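Local coordinates for protein fructose-bisphosphate aldolase (Slackia heliotrinireducens, PDB 4MOZ) that belongs to the DeoC/LacD family of aldolases and is built as a closed barrel of eight parallel strands wrapped in helices, at residues A81-L86 with M103-N108; G85-Y90 with V97-K102. All coordinates share one frame; numbering follows the deposited sequence.

Interaction 1 (A81-L86 with M103-N108); sequences AGQRGL and MNSKTN
Gln-83 and Ser-105, the residues that meet here, lie just past the ends of two neighbouring strands, 79-82 and 99-102, of a TIM barrel. Segment 81-86 leaves strand 79-82, turns at Gln-83, which takes the N-cap position, and enters helix 84-90. Segment 103-108 has no regular structure and runs on from the end of strand 99-102. The backbones are nearest at Gln-83 and Met-103 (a selenomethionine), 6.6 Å between their CA atoms, and no backbone hydrogen bond joins them, so the contact rests on two side chains reaching across.

Ser-105 aims its CB at the other segment, while Gln-83 sets out to one side and needs a bend to get there. Its CG stands anti to the carbonyl carbon, and the kink at chi2 (86°) swings the amide over to the serine. NE2 then donates to Ser-105 OG at 2.7 Å, almost straight at 170°, with OG lying nearly in the amide plane. The methylene follows, CG of Gln-83 coming to 3.6 Å from the same OG. NE2 also gives a hydrogen bond to Asp-43 O; this carbonyl, which can only accept, supports NE2 at this end of the amide, and the two bonds together hold its rotation.

Both residues are buried. Val-46 of the short helix 44-47 packs on both side chains, and Cys-203 of the second subunit touches Gln-83. The neighbouring Arg-84 turns the other way, into a salt bridge with Asp-14 of that subunit.

The serine hydroxyl accepts from Gln-83 and donates to Asn-104 O, a carbonyl that also receives Lys-102 NZ. Ser-105 OG lies 2.7 Å from Asn-104 O, at a C=O...OG angle of 99° and tilted from the carbonyl plane.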
loop_
_atom_site.group_PDB
_atom_site.type_symbol
_atom_site.label_atom_id
_atom_site.label_comp_id
_atom_site.label_asym_id
_atom_site.label_seq_id
_atom_site.Cartn_x
_atom_site.Cartn_y
_atom_site.Cartn_z
ATOM N N ALA C 81 -10.782 -26.546 10.494
ATOM C CA ALA C 81 -10.311 -25.206 10.139
ATOM C C ALA C 81 -9.020 -24.863 10.870
ATOM O O ALA C 81 -8.966 -24.908 12.101
ATOM C CB ALA C 81 -11.381 -24.162 10.428
ATOM N N GLY C 82 -7.982 -24.530 10.104
ATOM C CA GLY C 82 -6.696 -24.133 10.675
ATOM C C GLY C 82 -5.857 -23.304 9.723
ATOM O O GLY C 82 -6.165 -23.213 8.530
ATOM N N GLN C 83 -4.791 -22.700 10.249
ATOM C CA GLN C 83 -3.867 -21.912 9.432
ATOM C C GLN C 83 -3.160 -22.781 8.396
ATOM O O GLN C 83 -2.960 -23.984 8.612
ATOM C CB GLN C 83 -2.835 -21.194 10.305
ATOM C CG GLN C 83 -3.386 -20.029 11.117
ATOM C CD GLN C 83 -3.976 -20.464 12.447
ATOM O OE1 GLN C 83 -3.876 -21.636 12.836
ATOM N NE2 GLN C 83 -4.600 -19.521 13.155
ATOM N N ARG C 84 -2.800 -22.160 7.272
ATOM C CA ARG C 84 -2.091 -22.822 6.171
ATOM C C ARG C 84 -0.866 -23.595 6.662
ATOM O O ARG C 84 -0.685 -24.763 6.311
ATOM C CB ARG C 84 -1.679 -21.784 5.120
ATOM C CG ARG C 84 -1.112 -22.334 3.814
ATOM C CD ARG C 84 -0.131 -21.347 3.180
ATOM N NE ARG C 84 1.014 -21.120 4.061
ATOM C CZ ARG C 84 2.141 -21.834 4.040
ATOM N NH1 ARG C 84 2.307 -22.813 3.156
ATOM N NH2 ARG C 84 3.112 -21.566 4.903
ATOM N N GLY C 85 -0.041 -22.939 7.480
ATOM C CA GLY C 85 1.196 -23.530 7.987
ATOM C C GLY C 85 0.974 -24.759 8.847
ATOM O O GLY C 85 1.635 -25.784 8.659
ATOM N N LEU C 86 0.031 -24.649 9.782
ATOM C CA LEU C 86 -0.330 -25.741 10.675
ATOM C C LEU C 86 -0.762 -26.969 9.878
ATOM O O LEU C 86 -0.259 -28.077 10.104
ATOM C CB LEU C 86 -1.446 -25.296 11.623
ATOM C CG LEU C 86 -2.065 -26.347 12.549
ATOM C CD1 LEU C 86 -1.088 -26.765 13.639
ATOM C CD2 LEU C 86 -3.351 -25.809 13.153
HETATM N N MSE C 103 -7.525 -18.015 6.588
HETATM C CA MSE C 103 -6.668 -17.085 5.844
HETATM C C MSE C 103 -6.048 -15.969 6.682
HETATM O O MSE C 103 -4.955 -15.501 6.372
HETATM C CB MSE C 103 -7.447 -16.459 4.687
HETATM C CG MSE C 103 -7.931 -17.454 3.666
HETATM SE SE MSE C 103 -6.478 -18.419 2.806
HETATM C CE MSE C 103 -5.686 -16.953 1.783
ATOM N N ASN C 104 -6.754 -15.519 7.712
ATOM C CA ASN C 104 -6.211 -14.494 8.594
ATOM C C ASN C 104 -6.126 -14.947 10.048
ATOM O O ASN C 104 -6.806 -15.889 10.443
ATOM C CB ASN C 104 -6.965 -13.159 8.441
ATOM C CG ASN C 104 -8.411 -13.213 8.914
ATOM O OD1 ASN C 104 -9.017 -14.281 9.050
ATOM N ND2 ASN C 104 -8.980 -12.037 9.150
ATOM N N SER C 105 -5.265 -14.293 10.821
ATOM C CA SER C 105 -5.126 -14.547 12.252
ATOM C C SER C 105 -4.441 -13.369 12.932
ATOM O O SER C 105 -3.692 -12.633 12.296
ATOM C CB SER C 105 -4.312 -15.821 12.509
ATOM O OG SER C 105 -5.064 -16.986 12.207
ATOM N N LYS C 106 -4.697 -13.209 14.228
ATOM C CA LYS C 106 -4.002 -12.231 15.062
ATOM C C LYS C 106 -3.845 -12.819 16.459
ATOM O O LYS C 106 -4.503 -13.809 16.785
ATOM C CB LYS C 106 -4.777 -10.909 15.117
ATOM C CG LYS C 106 -6.105 -10.978 15.855
ATOM C CD LYS C 106 -6.572 -9.589 16.271
ATOM C CE LYS C 106 -7.758 -9.658 17.220
ATOM N NZ LYS C 106 -7.359 -10.040 18.603
ATOM N N THR C 107 -2.977 -12.227 17.277
ATOM C CA THR C 107 -2.878 -12.628 18.686
ATOM C C THR C 107 -3.821 -11.775 19.538
ATOM O O THR C 107 -4.346 -10.764 19.065
ATOM C CB THR C 107 -1.437 -12.542 19.240
ATOM O OG1 THR C 107 -1.088 -11.173 19.497
ATOM C CG2 THR C 107 -0.434 -13.173 18.269
ATOM N N ASN C 108 -4.037 -12.198 20.782
ATOM C CA ASN C 108 -4.873 -11.459 21.725
ATOM C C ASN C 108 -4.056 -10.593 22.689
ATOM O O ASN C 108 -4.548 -10.211 23.753
ATOM C CB ASN C 108 -5.785 -12.418 22.510
ATOM C CG ASN C 108 -5.009 -13.421 23.355
ATOM O OD1 ASN C 108 -3.832 -13.696 23.107
ATOM N ND2 ASN C 108 -5.676 -13.989 24.354
#

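Interaction 2 (G85-Y90 with V97-K102)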
loop_
_atom_site.group_PDB
_atom_site.type_symbol
_atom_site.label_atom_id
_atom_site.label_comp_id
_atom_site.label_asym_id
_atom_site.label_seq_id
_atom_site.Cartn_x
_atom_site.Cartn_y
_atom_site.Cartn_z
ATOM N N GLY C 85 -0.041 -22.939 7.480
ATOM C CA GLY C 85 1.196 -23.530 7.987
ATOM C C GLY C 85 0.974 -24.759 8.847
ATOM O O GLY C 85 1.635 -25.784 8.659
ATOM N N LEU C 86 0.031 -24.649 9.782
ATOM C CA LEU C 86 -0.330 -25.741 10.675
ATOM C C LEU C 86 -0.762 -26.969 9.878
ATOM O O LEU C 86 -0.259 -28.077 10.104
ATOM C CB LEU C 86 -1.446 -25.296 11.623
ATOM C CG LEU C 86 -2.065 -26.347 12.549
ATOM C CD1 LEU C 86 -1.088 -26.765 13.639
ATOM C CD2 LEU C 86 -3.351 -25.809 13.153
ATOM N N ILE C 87 -1.687 -26.753 8.944
ATOM C CA ILE C 87 -2.144 -27.802 8.042
ATOM C C ILE C 87 -0.980 -28.399 7.231
ATOM O O ILE C 87 -0.876 -29.619 7.107
ATOM C CB ILE C 87 -3.291 -27.303 7.127
ATOM C CG1 ILE C 87 -4.517 -26.917 7.969
ATOM C CG2 ILE C 87 -3.679 -28.371 6.116
ATOM C CD1 ILE C 87 -5.606 -26.179 7.206
ATOM N N ALA C 88 -0.093 -27.544 6.720
ATOM C CA ALA C 88 1.044 -27.988 5.905
ATOM C C ALA C 88 1.983 -28.960 6.629
ATOM O O ALA C 88 2.556 -29.857 6.002
ATOM C CB ALA C 88 1.827 -26.789 5.389
ATOM N N ARG C 89 2.131 -28.785 7.941
ATOM C CA ARG C 89 3.094 -29.573 8.711
ATOM C C ARG C 89 2.593 -30.973 9.048
ATOM O O ARG C 89 3.391 -31.851 9.368
ATOM C CB ARG C 89 3.512 -28.850 9.999
ATOM C CG ARG C 89 3.966 -27.407 9.824
ATOM C CD ARG C 89 5.276 -27.267 9.067
ATOM N NE ARG C 89 6.411 -27.865 9.769
ATOM C CZ ARG C 89 7.673 -27.759 9.364
ATOM N NH1 ARG C 89 7.966 -27.063 8.274
ATOM N NH2 ARG C 89 8.646 -28.341 10.053
ATOM N N TYR C 90 1.279 -31.180 8.965
ATOM C CA TYR C 90 0.675 -32.451 9.369
ATOM C C TYR C 90 -0.170 -33.150 8.302
ATOM O O TYR C 90 -0.374 -34.363 8.383
ATOM C CB TYR C 90 -0.166 -32.253 10.629
ATOM C CG TYR C 90 0.636 -31.861 11.851
ATOM C CD1 TYR C 90 1.176 -32.834 12.690
ATOM C CD2 TYR C 90 0.854 -30.516 12.168
ATOM C CE1 TYR C 90 1.906 -32.487 13.815
ATOM C CE2 TYR C 90 1.587 -30.157 13.288
ATOM C CZ TYR C 90 2.111 -31.148 14.107
ATOM O OH TYR C 90 2.843 -30.812 15.222
ATOM N N VAL C 97 -9.071 -35.721 5.715
ATOM C CA VAL C 97 -9.773 -34.697 6.469
ATOM C C VAL C 97 -10.126 -33.613 5.453
ATOM O O VAL C 97 -9.344 -33.337 4.536
ATOM C CB VAL C 97 -8.881 -34.100 7.589
ATOM C CG1 VAL C 97 -9.605 -32.991 8.341
ATOM C CG2 VAL C 97 -8.429 -35.177 8.566
ATOM N N ASN C 98 -11.312 -33.032 5.596
ATOM C CA ASN C 98 -11.684 -31.875 4.795
ATOM C C ASN C 98 -11.120 -30.632 5.467
ATOM O O ASN C 98 -11.600 -30.222 6.528
ATOM C CB ASN C 98 -13.207 -31.766 4.650
ATOM C CG ASN C 98 -13.835 -33.004 4.032
ATOM O OD1 ASN C 98 -13.340 -33.545 3.044
ATOM N ND2 ASN C 98 -14.945 -33.448 4.605
ATOM N N TYR C 99 -10.093 -30.046 4.855
ATOM C CA TYR C 99 -9.418 -28.878 5.426
ATOM C C TYR C 99 -10.013 -27.557 4.961
ATOM O O TYR C 99 -10.266 -27.354 3.769
ATOM C CB TYR C 99 -7.912 -28.911 5.138
ATOM C CG TYR C 99 -7.186 -30.028 5.858
ATOM C CD1 TYR C 99 -6.914 -29.940 7.229
ATOM C CD2 TYR C 99 -6.771 -31.173 5.172
ATOM C CE1 TYR C 99 -6.255 -30.963 7.891
ATOM C CE2 TYR C 99 -6.108 -32.202 5.824
ATOM C CZ TYR C 99 -5.852 -32.094 7.182
ATOM O OH TYR C 99 -5.193 -33.113 7.836
ATOM N N LEU C 100 -10.244 -26.673 5.929
ATOM C CA LEU C 100 -10.614 -25.296 5.663
ATOM C C LEU C 100 -9.455 -24.419 6.130
ATOM O O LEU C 100 -9.138 -24.380 7.328
ATOM C CB LEU C 100 -11.887 -24.929 6.420
ATOM C CG LEU C 100 -12.548 -23.599 6.045
ATOM C CD1 LEU C 100 -13.690 -23.835 5.072
ATOM C CD2 LEU C 100 -13.072 -22.903 7.288
ATOM N N VAL C 101 -8.817 -23.729 5.187
ATOM C CA VAL C 101 -7.659 -22.894 5.504
ATOM C C VAL C 101 -8.090 -21.519 6.016
ATOM O O VAL C 101 -8.705 -20.728 5.291
ATOM C CB VAL C 101 -6.696 -22.759 4.307
ATOM C CG1 VAL C 101 -5.495 -21.898 4.680
ATOM C CG2 VAL C 101 -6.235 -24.137 3.844
ATOM N N LYS C 102 -7.769 -21.256 7.280
ATOM C CA LYS C 102 -8.068 -19.976 7.902
ATOM C C LYS C 102 -7.054 -18.938 7.422
ATOM O O LYS C 102 -5.885 -18.980 7.799
ATOM C CB LYS C 102 -8.072 -20.112 9.429
ATOM C CG LYS C 102 -8.420 -18.842 10.192
ATOM C CD LYS C 102 -9.771 -18.275 9.777
ATOM C CE LYS C 102 -10.373 -17.422 10.879
ATOM N NZ LYS C 102 -9.565 -16.196 11.131
#
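A methyl group lying over a tyrosine face sets the character of this contact: Ile-87, on helix 84-90, covers one side of the ring of Tyr-99, on strand 99-102. The two elements are the helix and second strand of a beta-alpha-beta unit of the TIM barrel, the helix lying outside the sheet. It runs back against the strand at 139°, and the axes of the two short segments approach to 9.2 Å. Ile-87 and Tyr-99 extend alongside one another, pointing opposite ways.

Ile-87 works with both branches. At chi1 -63° CG1 lies beside the backbone N and CG2 stands anti to it, and this second branch lies on the ring. CG2 sits 3.9 Å from the ring centroid and 18° off the normal, a CH-pi contact, displaced somewhat to the rim, where Tyr-99 CD1 is 3.8 Å from it. The other branch runs out extended to CD1, which slips past the root of the tyrosine and meets Val-101 CG2 at 4.0 Å. CD1 also lies 4.0 Å from Leu-100 O, so the isoleucine rests on strand backbone as well as on side chains. Leu-100 itself points its CB away from the helix.

The opposite face of the Tyr-99 ring is taken by Val-97 CB, 3.6 Å above the plane, leaving the ring sandwiched between aliphatic groups. Its hydroxyl is satisfied beyond the sandwich by a hydrogen bond with Tyr-94 O, in the turn between helix and strand.

Phe-69 of helix 66-74 packs on Tyr-99 and stacks with the ring of Tyr-90, whereas helix 125-132 brings Met-131 to Ile-87 and Val-128 to Val-101. Among other contacts, Arg-89 makes a salt bridge to Asp-207 of the second subunit, and strand 99-102 lies in the sheet between strands 79-82 and 138-145.

Overall arrangement
Both interactions are buried, with centres about 10 Å apart, and both use helix 84-90, sharing Gly-85 and Leu-86. Interaction 2 lies within the beta-alpha-beta unit and fills the layer between helix and barrel wall without a hydrogen bond between its segments, held by aliphatic and CH-pi contacts. Interaction 1 joins the turn into that helix to the loop beyond the unit's second strand, by one polar bond and over much less surface. Strand pairing ties them together: Gly-82 O to Lys-102 N (2.8 Å) and Gly-82 N to Leu-100 O (3.0 Å) are probable hydrogen bonds between neighbouring strands. The second subunit touches both.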